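Local coordinates for protein Pbp related beta-lactamase (Pyrococcus abyssi, PDB 2QMI) that probably acts as a serine peptidase of the penicillin-binding protein and beta-lactamase family, assembled from eight copies into a self-compartmentalizing octamer, at residues V3-S8 and N349-L354; I26-D31 and A343-K348; K266-Y271 and K298-S303; I22-I27 and S335-Y340. All blocks are in the same frame, centred on the assembly; numbering follows the deposited sequence.

Interaction 1: V3-S8 and N349-L354; sequences VGKLES and NPEKEL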
loop_
_atom_site.group_PDB
_atom_site.type_symbol
_atom_site.label_atom_id
_atom_site.label_comp_id
_atom_site.label_asym_id
_atom_site.label_seq_id
_atom_site.Cartn_x
_atom_site.Cartn_y
_atom_site.Cartn_z
ATOM N N VAL A 3 4.678 -0.322 52.415
ATOM C CA VAL A 3 5.502 -0.104 51.225
ATOM C C VAL A 3 5.388 -1.210 50.174
ATOM O O VAL A 3 5.371 -0.926 48.977
ATOM C CB VAL A 3 7.000 0.064 51.586
ATOM C CG1 VAL A 3 7.153 1.081 52.704
ATOM C CG2 VAL A 3 7.597 -1.264 51.981
ATOM N N GLY A 4 5.319 -2.462 50.612
ATOM C CA GLY A 4 5.200 -3.556 49.664
ATOM C C GLY A 4 4.007 -3.338 48.754
ATOM O O GLY A 4 4.080 -3.539 47.536
ATOM N N LYS A 5 2.901 -2.910 49.350
ATOM C CA LYS A 5 1.678 -2.645 48.612
ATOM C C LYS A 5 1.900 -1.454 47.658
ATOM O O LYS A 5 1.475 -1.481 46.499
ATOM C CB LYS A 5 0.559 -2.353 49.620
ATOM C CG LYS A 5 -0.841 -2.150 49.056
ATOM C CD LYS A 5 -1.835 -2.071 50.221
ATOM C CE LYS A 5 -3.229 -1.620 49.798
ATOM N NZ LYS A 5 -3.927 -2.595 48.936
ATOM N N LEU A 6 2.586 -0.420 48.135
ATOM C CA LEU A 6 2.835 0.755 47.301
ATOM C C LEU A 6 3.778 0.477 46.128
ATOM O O LEU A 6 3.469 0.811 44.984
ATOM C CB LEU A 6 3.398 1.898 48.146
ATOM C CG LEU A 6 3.766 3.159 47.353
ATOM C CD1 LEU A 6 2.539 3.698 46.651
ATOM C CD2 LEU A 6 4.346 4.205 48.285
ATOM N N GLU A 7 4.925 -0.132 46.410
ATOM C CA GLU A 7 5.893 -0.431 45.361
ATOM C C GLU A 7 5.294 -1.394 44.332
ATOM O O GLU A 7 5.477 -1.229 43.120
ATOM C CB GLU A 7 7.163 -1.027 45.975
ATOM C CG GLU A 7 7.690 -0.229 47.156
ATOM C CD GLU A 7 9.138 -0.543 47.501
ATOM O OE1 GLU A 7 9.530 -1.730 47.474
ATOM O OE2 GLU A 7 9.888 0.405 47.811
ATOM N N SER A 8 4.574 -2.398 44.827
ATOM C CA SER A 8 3.928 -3.379 43.964
ATOM C C SER A 8 3.027 -2.629 42.983
ATOM O O SER A 8 3.092 -2.828 41.767
ATOM C CB SER A 8 3.086 -4.340 44.813
ATOM O OG SER A 8 2.747 -5.510 44.092
ATOM N N ASN A 349 -7.882 2.148 52.609
ATOM C CA ASN A 349 -7.591 1.264 51.482
ATOM C C ASN A 349 -7.843 2.017 50.168
ATOM O O ASN A 349 -8.989 2.329 49.822
ATOM C CB ASN A 349 -8.477 0.016 51.525
ATOM C CG ASN A 349 -8.102 -0.997 50.456
ATOM O OD1 ASN A 349 -7.600 -0.628 49.385
ATOM N ND2 ASN A 349 -8.351 -2.279 50.730
ATOM N N PRO A 350 -6.773 2.300 49.411
ATOM C CA PRO A 350 -6.902 3.022 48.141
ATOM C C PRO A 350 -7.699 2.235 47.113
ATOM O O PRO A 350 -8.471 2.803 46.340
ATOM C CB PRO A 350 -5.452 3.223 47.719
ATOM C CG PRO A 350 -4.808 1.953 48.190
ATOM C CD PRO A 350 -5.401 1.782 49.579
ATOM N N GLU A 351 -7.503 0.923 47.114
ATOM C CA GLU A 351 -8.189 0.035 46.185
ATOM C C GLU A 351 -9.715 0.140 46.278
ATOM O O GLU A 351 -10.428 -0.352 45.401
ATOM C CB GLU A 351 -7.759 -1.418 46.443
ATOM C CG GLU A 351 -6.249 -1.686 46.334
ATOM C CD GLU A 351 -5.747 -1.671 44.896
ATOM O OE1 GLU A 351 -6.445 -2.223 44.013
ATOM O OE2 GLU A 351 -4.648 -1.127 44.639
ATOM N N LYS A 352 -10.221 0.789 47.323
ATOM C CA LYS A 352 -11.670 0.921 47.499
ATOM C C LYS A 352 -12.166 2.353 47.695
ATOM O O LYS A 352 -13.335 2.644 47.423
ATOM C CB LYS A 352 -12.140 0.078 48.698
ATOM C CG LYS A 352 -11.957 -1.431 48.536
ATOM C CD LYS A 352 -12.626 -2.206 49.681
ATOM C CE LYS A 352 -12.569 -3.726 49.444
ATOM N NZ LYS A 352 -13.364 -4.499 50.452
ATOM N N GLU A 353 -11.287 3.235 48.170
ATOM C CA GLU A 353 -11.650 4.631 48.435
ATOM C C GLU A 353 -11.347 5.614 47.302
ATOM O O GLU A 353 -11.903 6.713 47.271
ATOM C CB GLU A 353 -10.952 5.116 49.715
ATOM C CG GLU A 353 -11.275 4.297 50.965
ATOM C CD GLU A 353 -12.376 4.907 51.807
ATOM O OE1 GLU A 353 -12.136 5.964 52.426
ATOM O OE2 GLU A 353 -13.487 4.334 51.857
ATOM N N LEU A 354 -10.456 5.241 46.386
ATOM C CA LEU A 354 -10.109 6.117 45.268
ATOM C C LEU A 354 -10.824 5.663 44.001
ATOM O O LEU A 354 -10.467 4.652 43.402
ATOM C CB LEU A 354 -8.596 6.117 45.041
ATOM C CG LEU A 354 -7.729 6.628 46.196
ATOM C CD1 LEU A 354 -6.268 6.451 45.828
ATOM C CD2 LEU A 354 -8.051 8.103 46.498
#

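Interaction 2: I26-D31 and A343-K348; sequences IIKDGD and ALLLGK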
loop_
_atom_site.group_PDB
_atom_site.type_symbol
_atom_site.label_atom_id
_atom_site.label_comp_id
_atom_site.label_asym_id
_atom_site.label_seq_id
_atom_site.Cartn_x
_atom_site.Cartn_y
_atom_site.Cartn_z
ATOM N N ILE A 26 8.113 10.884 50.403
ATOM C CA ILE A 26 6.997 11.005 51.343
ATOM C C ILE A 26 7.403 11.727 52.618
ATOM O O ILE A 26 8.450 11.436 53.199
ATOM C CB ILE A 26 6.436 9.628 51.753
ATOM C CG1 ILE A 26 6.096 8.803 50.516
ATOM C CG2 ILE A 26 5.171 9.812 52.587
ATOM C CD1 ILE A 26 5.483 7.457 50.852
ATOM N N ILE A 27 6.556 12.657 53.050
ATOM C CA ILE A 27 6.801 13.435 54.257
ATOM C C ILE A 27 5.801 13.097 55.357
ATOM O O ILE A 27 4.586 13.223 55.165
ATOM C CB ILE A 27 6.663 14.949 54.008
ATOM C CG1 ILE A 27 7.405 15.357 52.739
ATOM C CG2 ILE A 27 7.207 15.715 55.204
ATOM C CD1 ILE A 27 7.205 16.803 52.388
ATOM N N LYS A 28 6.328 12.681 56.506
ATOM C CA LYS A 28 5.527 12.352 57.680
ATOM C C LYS A 28 5.935 13.432 58.675
ATOM O O LYS A 28 7.040 13.389 59.230
ATOM C CB LYS A 28 5.912 10.982 58.229
ATOM C CG LYS A 28 5.042 10.475 59.375
ATOM C CD LYS A 28 3.872 9.660 58.857
ATOM C CE LYS A 28 3.185 8.892 59.980
ATOM N NZ LYS A 28 2.669 9.792 61.059
ATOM N N ASP A 29 5.036 14.396 58.880
ATOM C CA ASP A 29 5.256 15.549 59.749
ATOM C C ASP A 29 6.501 16.368 59.375
ATOM O O ASP A 29 6.452 17.176 58.424
ATOM C CB ASP A 29 5.259 15.161 61.254
ATOM C CG ASP A 29 6.232 14.047 61.599
ATOM O OD1 ASP A 29 7.459 14.260 61.490
ATOM O OD2 ASP A 29 5.767 12.953 61.996
ATOM N N GLY A 30 7.614 16.173 60.079
ATOM C CA GLY A 30 8.797 16.959 59.767
ATOM C C GLY A 30 9.983 16.212 59.183
ATOM O O GLY A 30 11.131 16.655 59.313
ATOM N N ASP A 31 9.726 15.091 58.524
ATOM C CA ASP A 31 10.820 14.317 57.962
ATOM C C ASP A 31 10.415 13.549 56.707
ATOM O O ASP A 31 9.262 13.146 56.549
ATOM C CB ASP A 31 11.327 13.314 59.010
ATOM C CG ASP A 31 11.298 13.880 60.432
ATOM O OD1 ASP A 31 12.068 14.827 60.725
ATOM O OD2 ASP A 31 10.495 13.376 61.259
ATOM N N ALA A 343 -3.462 7.932 50.802
ATOM C CA ALA A 343 -4.502 7.071 51.358
ATOM C C ALA A 343 -3.913 6.059 52.341
ATOM O O ALA A 343 -4.455 5.849 53.432
ATOM C CB ALA A 343 -5.224 6.341 50.243
ATOM N N LEU A 344 -2.810 5.427 51.950
ATOM C CA LEU A 344 -2.154 4.449 52.808
ATOM C C LEU A 344 -1.752 5.092 54.128
ATOM O O LEU A 344 -2.019 4.555 55.207
ATOM C CB LEU A 344 -0.922 3.882 52.107
ATOM C CG LEU A 344 -1.216 3.022 50.880
ATOM C CD1 LEU A 344 0.096 2.620 50.215
ATOM C CD2 LEU A 344 -2.012 1.791 51.298
ATOM N N LEU A 345 -1.109 6.252 54.032
ATOM C CA LEU A 345 -0.669 7.003 55.206
ATOM C C LEU A 345 -1.844 7.401 56.098
ATOM O O LEU A 345 -1.686 7.530 57.316
ATOM C CB LEU A 345 0.083 8.263 54.767
ATOM C CG LEU A 345 1.471 8.062 54.154
ATOM C CD1 LEU A 345 1.918 9.327 53.452
ATOM C CD2 LEU A 345 2.450 7.683 55.252
ATOM N N LEU A 346 -3.007 7.611 55.489
ATOM C CA LEU A 346 -4.212 7.985 56.219
ATOM C C LEU A 346 -4.944 6.738 56.725
ATOM O O LEU A 346 -6.074 6.825 57.226
ATOM C CB LEU A 346 -5.154 8.791 55.318
ATOM C CG LEU A 346 -4.797 10.248 55.007
ATOM C CD1 LEU A 346 -5.699 10.768 53.890
ATOM C CD2 LEU A 346 -4.959 11.104 56.253
ATOM N N GLY A 347 -4.308 5.581 56.567
ATOM C CA GLY A 347 -4.905 4.339 57.023
ATOM C C GLY A 347 -6.127 3.869 56.252
ATOM O O GLY A 347 -6.919 3.080 56.770
ATOM N N LYS A 348 -6.292 4.343 55.021
ATOM C CA LYS A 348 -7.433 3.930 54.203
ATOM C C LYS A 348 -7.003 3.055 53.029
ATOM O O LYS A 348 -5.895 3.205 52.515
ATOM C CB LYS A 348 -8.178 5.151 53.663
ATOM C CG LYS A 348 -8.831 5.988 54.743
ATOM C CD LYS A 348 -9.984 6.783 54.179
ATOM C CE LYS A 348 -10.913 7.237 55.297
ATOM N NZ LYS A 348 -10.115 7.919 56.337
#

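Interaction 3: K266-Y271 and K298-S303; sequences KMETSY and KLVGHS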
loop_
_atom_site.group_PDB
_atom_site.type_symbol
_atom_site.label_atom_id
_atom_site.label_comp_id
_atom_site.label_asym_id
_atom_site.label_seq_id
_atom_site.Cartn_x
_atom_site.Cartn_y
_atom_site.Cartn_z
ATOM N N LYS A 266 -3.701 32.112 52.794
ATOM C CA LYS A 266 -4.389 32.781 51.700
ATOM C C LYS A 266 -4.306 31.886 50.467
ATOM O O LYS A 266 -5.269 31.745 49.720
ATOM C CB LYS A 266 -3.739 34.136 51.395
ATOM C CG LYS A 266 -4.128 35.257 52.350
ATOM C CD LYS A 266 -3.714 36.624 51.799
ATOM C CE LYS A 266 -4.095 37.741 52.760
ATOM N NZ LYS A 266 -3.455 37.564 54.093
ATOM N N MET A 267 -3.142 31.273 50.274
ATOM C CA MET A 267 -2.907 30.397 49.132
ATOM C C MET A 267 -3.721 29.109 49.192
ATOM O O MET A 267 -4.068 28.548 48.153
ATOM C CB MET A 267 -1.415 30.056 49.037
ATOM C CG MET A 267 -0.523 31.264 48.792
ATOM S SD MET A 267 1.241 30.864 48.793
ATOM C CE MET A 267 1.348 29.842 47.319
ATOM N N GLU A 268 -4.027 28.652 50.406
ATOM C CA GLU A 268 -4.786 27.417 50.609
ATOM C C GLU A 268 -6.288 27.657 50.703
ATOM O O GLU A 268 -7.043 26.745 51.033
ATOM C CB GLU A 268 -4.316 26.706 51.887
ATOM C CG GLU A 268 -2.826 26.399 51.930
ATOM C CD GLU A 268 -2.396 25.727 53.233
ATOM O OE1 GLU A 268 -3.240 25.598 54.152
ATOM O OE2 GLU A 268 -1.211 25.328 53.338
ATOM N N THR A 269 -6.724 28.879 50.411
ATOM C CA THR A 269 -8.147 29.202 50.488
ATOM C C THR A 269 -8.849 29.046 49.138
ATOM O O THR A 269 -8.392 29.568 48.127
ATOM C CB THR A 269 -8.362 30.648 51.000
ATOM O OG1 THR A 269 -7.739 30.801 52.281
ATOM C CG2 THR A 269 -9.852 30.955 51.137
ATOM N N SER A 270 -9.964 28.327 49.132
ATOM C CA SER A 270 -10.708 28.123 47.903
ATOM C C SER A 270 -11.514 29.375 47.560
ATOM O O SER A 270 -12.518 29.672 48.209
ATOM C CB SER A 270 -11.645 26.918 48.042
ATOM O OG SER A 270 -12.265 26.609 46.803
ATOM N N TYR A 271 -11.061 30.108 46.542
ATOM C CA TYR A 271 -11.737 31.332 46.107
ATOM C C TYR A 271 -12.760 31.058 45.011
ATOM O O TYR A 271 -13.694 31.830 44.817
ATOM C CB TYR A 271 -10.716 32.341 45.580
ATOM C CG TYR A 271 -9.696 32.747 46.604
ATOM C CD1 TYR A 271 -10.014 33.656 47.616
ATOM C CD2 TYR A 271 -8.424 32.177 46.605
ATOM C CE1 TYR A 271 -9.086 33.982 48.609
ATOM C CE2 TYR A 271 -7.496 32.493 47.592
ATOM C CZ TYR A 271 -7.832 33.394 48.587
ATOM O OH TYR A 271 -6.904 33.700 49.554
ATOM N N LYS A 298 -8.688 17.642 54.261
ATOM C CA LYS A 298 -8.571 18.771 53.339
ATOM C C LYS A 298 -7.226 18.605 52.634
ATOM O O LYS A 298 -6.172 18.691 53.268
ATOM C CB LYS A 298 -8.587 20.111 54.079
ATOM C CG LYS A 298 -8.641 21.307 53.125
ATOM C CD LYS A 298 -8.282 22.624 53.802
ATOM C CE LYS A 298 -8.394 23.781 52.812
ATOM N NZ LYS A 298 -7.946 25.083 53.391
ATOM N N LEU A 299 -7.271 18.355 51.328
ATOM C CA LEU A 299 -6.059 18.163 50.533
ATOM C C LEU A 299 -5.659 19.407 49.736
ATOM O O LEU A 299 -6.503 20.152 49.238
ATOM C CB LEU A 299 -6.258 16.986 49.565
ATOM C CG LEU A 299 -5.131 16.647 48.581
ATOM C CD1 LEU A 299 -3.934 16.100 49.330
ATOM C CD2 LEU A 299 -5.631 15.620 47.571
ATOM N N VAL A 300 -4.355 19.627 49.618
ATOM C CA VAL A 300 -3.851 20.764 48.859
ATOM C C VAL A 300 -2.756 20.247 47.941
ATOM O O VAL A 300 -1.831 19.573 48.391
ATOM C CB VAL A 300 -3.281 21.860 49.789
ATOM C CG1 VAL A 300 -2.743 23.016 48.961
ATOM C CG2 VAL A 300 -4.374 22.362 50.729
ATOM N N GLY A 301 -2.871 20.546 46.653
ATOM C CA GLY A 301 -1.871 20.083 45.708
ATOM C C GLY A 301 -2.060 20.676 44.325
ATOM O O GLY A 301 -2.966 21.485 44.101
ATOM N N HIS A 302 -1.200 20.273 43.395
ATOM C CA HIS A 302 -1.265 20.756 42.027
ATOM C C HIS A 302 -0.447 19.810 41.163
ATOM O O HIS A 302 0.624 19.344 41.568
ATOM C CB HIS A 302 -0.694 22.178 41.933
ATOM C CG HIS A 302 -1.197 22.957 40.757
ATOM N ND1 HIS A 302 -0.905 22.615 39.456
ATOM C CD2 HIS A 302 -2.027 24.025 40.688
ATOM C CE1 HIS A 302 -1.539 23.433 38.636
ATOM N NE2 HIS A 302 -2.227 24.298 39.359
ATOM N N SER A 303 -0.975 19.512 39.982
ATOM C CA SER A 303 -0.311 18.635 39.038
ATOM C C SER A 303 0.423 19.505 38.039
ATOM O O SER A 303 0.232 20.727 38.006
ATOM C CB SER A 303 -1.334 17.776 38.296
ATOM O OG SER A 303 -2.307 18.602 37.681
#

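Interaction 4: I22-I27 and S335-Y340; sequences ISISII and SYIAMY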
loop_
_atom_site.group_PDB
_atom_site.type_symbol
_atom_site.label_atom_id
_atom_site.label_comp_id
_atom_site.label_asym_id
_atom_site.label_seq_id
_atom_site.Cartn_x
_atom_site.Cartn_y
_atom_site.Cartn_z
ATOM N N ILE A 22 10.064 6.743 37.371
ATOM C CA ILE A 22 9.276 7.522 38.321
ATOM C C ILE A 22 10.025 7.740 39.641
ATOM O O ILE A 22 10.789 6.883 40.079
ATOM C CB ILE A 22 7.936 6.806 38.649
ATOM C CG1 ILE A 22 6.908 7.075 37.549
ATOM C CG2 ILE A 22 7.420 7.246 40.014
ATOM C CD1 ILE A 22 5.558 6.394 37.770
ATOM N N SER A 23 9.798 8.891 40.269
ATOM C CA SER A 23 10.421 9.193 41.554
ATOM C C SER A 23 9.343 9.642 42.524
ATOM O O SER A 23 8.365 10.268 42.120
ATOM C CB SER A 23 11.473 10.295 41.409
ATOM O OG SER A 23 12.675 9.774 40.875
ATOM N N ILE A 24 9.522 9.323 43.800
ATOM C CA ILE A 24 8.550 9.709 44.819
ATOM C C ILE A 24 9.193 9.904 46.192
ATOM O O ILE A 24 10.103 9.166 46.579
ATOM C CB ILE A 24 7.422 8.646 44.942
ATOM C CG1 ILE A 24 6.392 9.072 45.998
ATOM C CG2 ILE A 24 8.023 7.297 45.300
ATOM C CD1 ILE A 24 5.204 8.121 46.136
ATOM N N SER A 25 8.735 10.917 46.916
ATOM C CA SER A 25 9.238 11.166 48.263
ATOM C C SER A 25 8.021 11.356 49.162
ATOM O O SER A 25 6.997 11.887 48.723
ATOM C CB SER A 25 10.146 12.401 48.296
ATOM O OG SER A 25 9.453 13.568 47.905
ATOM N N ILE A 26 8.113 10.884 50.403
ATOM C CA ILE A 26 6.997 11.005 51.343
ATOM C C ILE A 26 7.403 11.727 52.618
ATOM O O ILE A 26 8.450 11.436 53.199
ATOM C CB ILE A 26 6.436 9.628 51.753
ATOM C CG1 ILE A 26 6.096 8.803 50.516
ATOM C CG2 ILE A 26 5.171 9.812 52.587
ATOM C CD1 ILE A 26 5.483 7.457 50.852
ATOM N N ILE A 27 6.556 12.657 53.050
ATOM C CA ILE A 27 6.801 13.435 54.257
ATOM C C ILE A 27 5.801 13.097 55.357
ATOM O O ILE A 27 4.586 13.223 55.165
ATOM C CB ILE A 27 6.663 14.949 54.008
ATOM C CG1 ILE A 27 7.405 15.357 52.739
ATOM C CG2 ILE A 27 7.207 15.715 55.204
ATOM C CD1 ILE A 27 7.205 16.803 52.388
ATOM N N SER A 335 -0.623 12.210 40.007
ATOM C CA SER A 335 -1.566 12.518 41.075
ATOM C C SER A 335 -2.182 11.239 41.640
ATOM O O SER A 335 -2.351 11.109 42.851
ATOM C CB SER A 335 -2.670 13.445 40.564
ATOM O OG SER A 335 -3.509 12.773 39.644
ATOM N N TYR A 336 -2.507 10.297 40.757
ATOM C CA TYR A 336 -3.090 9.019 41.162
ATOM C C TYR A 336 -2.132 8.270 42.082
ATOM O O TYR A 336 -2.539 7.710 43.105
ATOM C CB TYR A 336 -3.416 8.176 39.925
ATOM C CG TYR A 336 -4.582 8.706 39.112
ATOM C CD1 TYR A 336 -5.182 9.921 39.430
ATOM C CD2 TYR A 336 -5.083 7.990 38.025
ATOM C CE1 TYR A 336 -6.248 10.410 38.692
ATOM C CE2 TYR A 336 -6.155 8.472 37.275
ATOM C CZ TYR A 336 -6.729 9.681 37.618
ATOM O OH TYR A 336 -7.796 10.160 36.904
ATOM N N ILE A 337 -0.853 8.265 41.717
ATOM C CA ILE A 337 0.164 7.614 42.531
ATOM C C ILE A 337 0.274 8.345 43.877
ATOM O O ILE A 337 0.293 7.723 44.940
ATOM C CB ILE A 337 1.529 7.635 41.815
ATOM C CG1 ILE A 337 1.438 6.805 40.528
ATOM C CG2 ILE A 337 2.620 7.110 42.742
ATOM C CD1 ILE A 337 2.730 6.701 39.753
ATOM N N ALA A 338 0.330 9.670 43.823
ATOM C CA ALA A 338 0.433 10.472 45.036
ATOM C C ALA A 338 -0.722 10.175 45.993
ATOM O O ALA A 338 -0.512 9.953 47.186
ATOM C CB ALA A 338 0.449 11.954 44.682
ATOM N N MET A 339 -1.941 10.162 45.463
ATOM C CA MET A 339 -3.118 9.913 46.283
ATOM C C MET A 339 -3.164 8.492 46.861
ATOM O O MET A 339 -3.682 8.282 47.958
ATOM C CB MET A 339 -4.374 10.234 45.475
ATOM C CG MET A 339 -4.363 11.666 44.953
ATOM S SD MET A 339 -5.778 12.136 43.938
ATOM C CE MET A 339 -5.927 13.881 44.301
ATOM N N TYR A 340 -2.598 7.532 46.136
ATOM C CA TYR A 340 -2.548 6.146 46.588
ATOM C C TYR A 340 -1.696 6.095 47.867
ATOM O O TYR A 340 -2.046 5.425 48.839
ATOM C CB TYR A 340 -1.904 5.267 45.506
ATOM C CG TYR A 340 -2.078 3.773 45.697
ATOM C CD1 TYR A 340 -3.118 3.089 45.066
ATOM C CD2 TYR A 340 -1.189 3.039 46.485
ATOM C CE1 TYR A 340 -3.268 1.703 45.206
ATOM C CE2 TYR A 340 -1.328 1.652 46.635
ATOM C CZ TYR A 340 -2.368 0.997 45.987
ATOM O OH TYR A 340 -2.488 -0.366 46.087
#

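Interaction 1: V3-S8 and N349-L354
The pyrrolidine ring of P350 receives K5 at its CD corner, 4.0 Å from the lysine CE, and is also packed by Y340 and L344 of helix 334-345. The N349 side chain crosses that of K5 at about a right angle; its OD1 is 4.2 Å from K5 NZ, too far for a hydrogen bond. That oxygen instead takes a weak, bent bond from the backbone N-H of E351, at 2.8 Å (119° at the hydrogen). N349 is thus the N-cap of helix 350-353, and proline suits the next position because the first turn of a helix needs no N-H there. This short helix leads from the penicillin-binding fold toward the C-terminal barrel, whereas K5 belongs to the N-terminal helix 3-16. A lysine can span the gap: it runs extended from CG, which is anti to the backbone N (chi1 -176°), and bends at its last torsion, laying NZ against E351 CG at 3.6 Å. E351 slides past it in the opposite direction. Its OE2 stays 4.6 Å from K5 NZ, beyond a salt bridge although the attraction probably persists, and is hydrogen-bonded to Y340 OH.

Interaction 2: I26-D31 and A343-K348
I26 and L345 meet through the branches their torsions push forward: in I26, chi1 of -53° puts CG2 anti to the backbone N, and in L345, chi2 of 165° extends CD1 away from CA. The contact joins a beta-hairpin to the end of a helix. Strand 21-28 turns into strand 31-38 through a type II' turn from K28 to D31, closed by D31 N to K28 O at 3.3 Å and by the return bond K28 N to D31 O at 3.0 Å, while helix 334-345 runs out beside it. The methyl groups I26 CG2 and L345 CD1 are 3.4 Å apart, tighter than ordinary van der Waals contact, and the two side chains approach at a slant. A beta-branched residue suits the strand, since it offers a methyl close to the backbone; the longer leucine reaches out from the helix. Its other branch, CD2, lies 4.4 Å from K28 CD, so the lysine contributes only its aliphatic part at the solvent-facing margin of the contact. M1 packs on both I26 and L345, extending the apolar patch, and Y34 and V33 of the partner strand touch I26 and K28. In the turn, D29 takes the positive-phi corner where glycine is common, and G30 follows it. The helix ends at G347, which has a positive phi and is the C-prime residue of a Schellman motif: G347 N bonds to L344 O at 2.9 Å, and K348 N reaches back to A343 O, also at 2.9 Å.

Interaction 3: K266-Y271 and K298-S303
The polar part of the contact is one hydrogen bond from K298 NZ to the backbone oxygen of E268, 3.0 Å long. The donor comes in at 143° to the C=O and tilted 35° from the carbonyl plane. K298 reaches so far because CG is anti to the backbone N (chi1 -173°) and the rest of the chain is extended. Since E268 directly follows helix 261-267, a lysine suits the place electrostatically: the ammonium probably also gains from the negative end of the helix dipole. Charge may add a weaker, longer-range attraction, with E268 OE1 4.8 Å from K298 NZ, but the carboxylate is held elsewhere, by a salt bridge from OE1 to R254 and a hydrogen bond between OE2 and Y315 OH. Apolar contact is loose but broad: E268 CG lies 4.5 Å from V300 CG2, so the glutamate presents its methylene to the buried strand and its oxygens to polar partners.

Bonds within each segment brace it locally. Y271 OH donates to K266 O at 2.6 Å, while T269 N reaches the same oxygen from the opposite face of its plane; T269 CG2 rests over one face of the Y271 ring, toward its rim. On the strand, H302 ND1 donates to S303 O at 2.6 Å, in the carbonyl plane and nearly in the ring plane, and NE2 bonds with Y284 OH. H302 packs on S59 and Y160, an arrangement consistent with the K(T/S)G-type strand beside the SxxK serine in the active site of penicillin-binding proteins and class C-like beta-lactamases.

Interaction 4: I22-I27 and S335-Y340
I22 opens the contact by meeting I337 end to end: their CD1 methyls approach head-on to 3.5 Å, slightly inside the usual carbon-carbon distance. In both residues CG1 is anti to the carbonyl carbon, and an extended chi2 then carries CD1 to the far end of the side chain, where it meets its counterpart. Isoleucine suits both places, offering a branched surface near the backbone and a reaching methyl beyond it. S23 belongs to the other face of the sheet, where its OG bonds to T50 O and Y55 OH.

I24 returns to the helix side. Its CG1 is anti to the backbone N (chi1 -179°), unlike that of I22, and its CD1 comes to 4.4 Å from I337 CG2. I337 therefore uses both branches, CD1 for I22 and CG2 for I24, bridging alternate residues of the strand. The backbones are nearest at I24 and A338, whose CA atoms lie 8.2 Å apart, and a small alanine fits where helix and sheet come so close. S25 again faces the other way, its hydroxyl bonded to V241 O at the start of helix 241-252, while I27 packs on L248 and I252 of that helix. Strand 21-28 is thus covered on its two faces by helices 334-345 and 241-252, the layered alpha/beta architecture of the penicillin-binding fold. With no hydrogen bond across the segments and three buried isoleucines doing the touching, the attachment of the helix here rests on dispersion and the exclusion of water.

From the N terminus, residues 3-8 open interaction 1, the longest loop, which closes last at 349-354 and contains the other three. Strand 21-28 then starts interactions 4 and 2, which share I26 and I27; 335-340 closes the first and 343-348 the second, so these two follow the strand and helix 334-345 in step. Interaction 3, between 266-271 and 298-303, is a short local closure lying within all of them. L6 of interaction 1 packs on L344 of interaction 2, and L299 of interaction 3 on M339 of interaction 4. Together they tie the N-terminal helix, the central sheet and helix 334-345 to the chain leading into the C-terminal barrel, while interaction 3 holds the end of helix 261-267 to the same sheet.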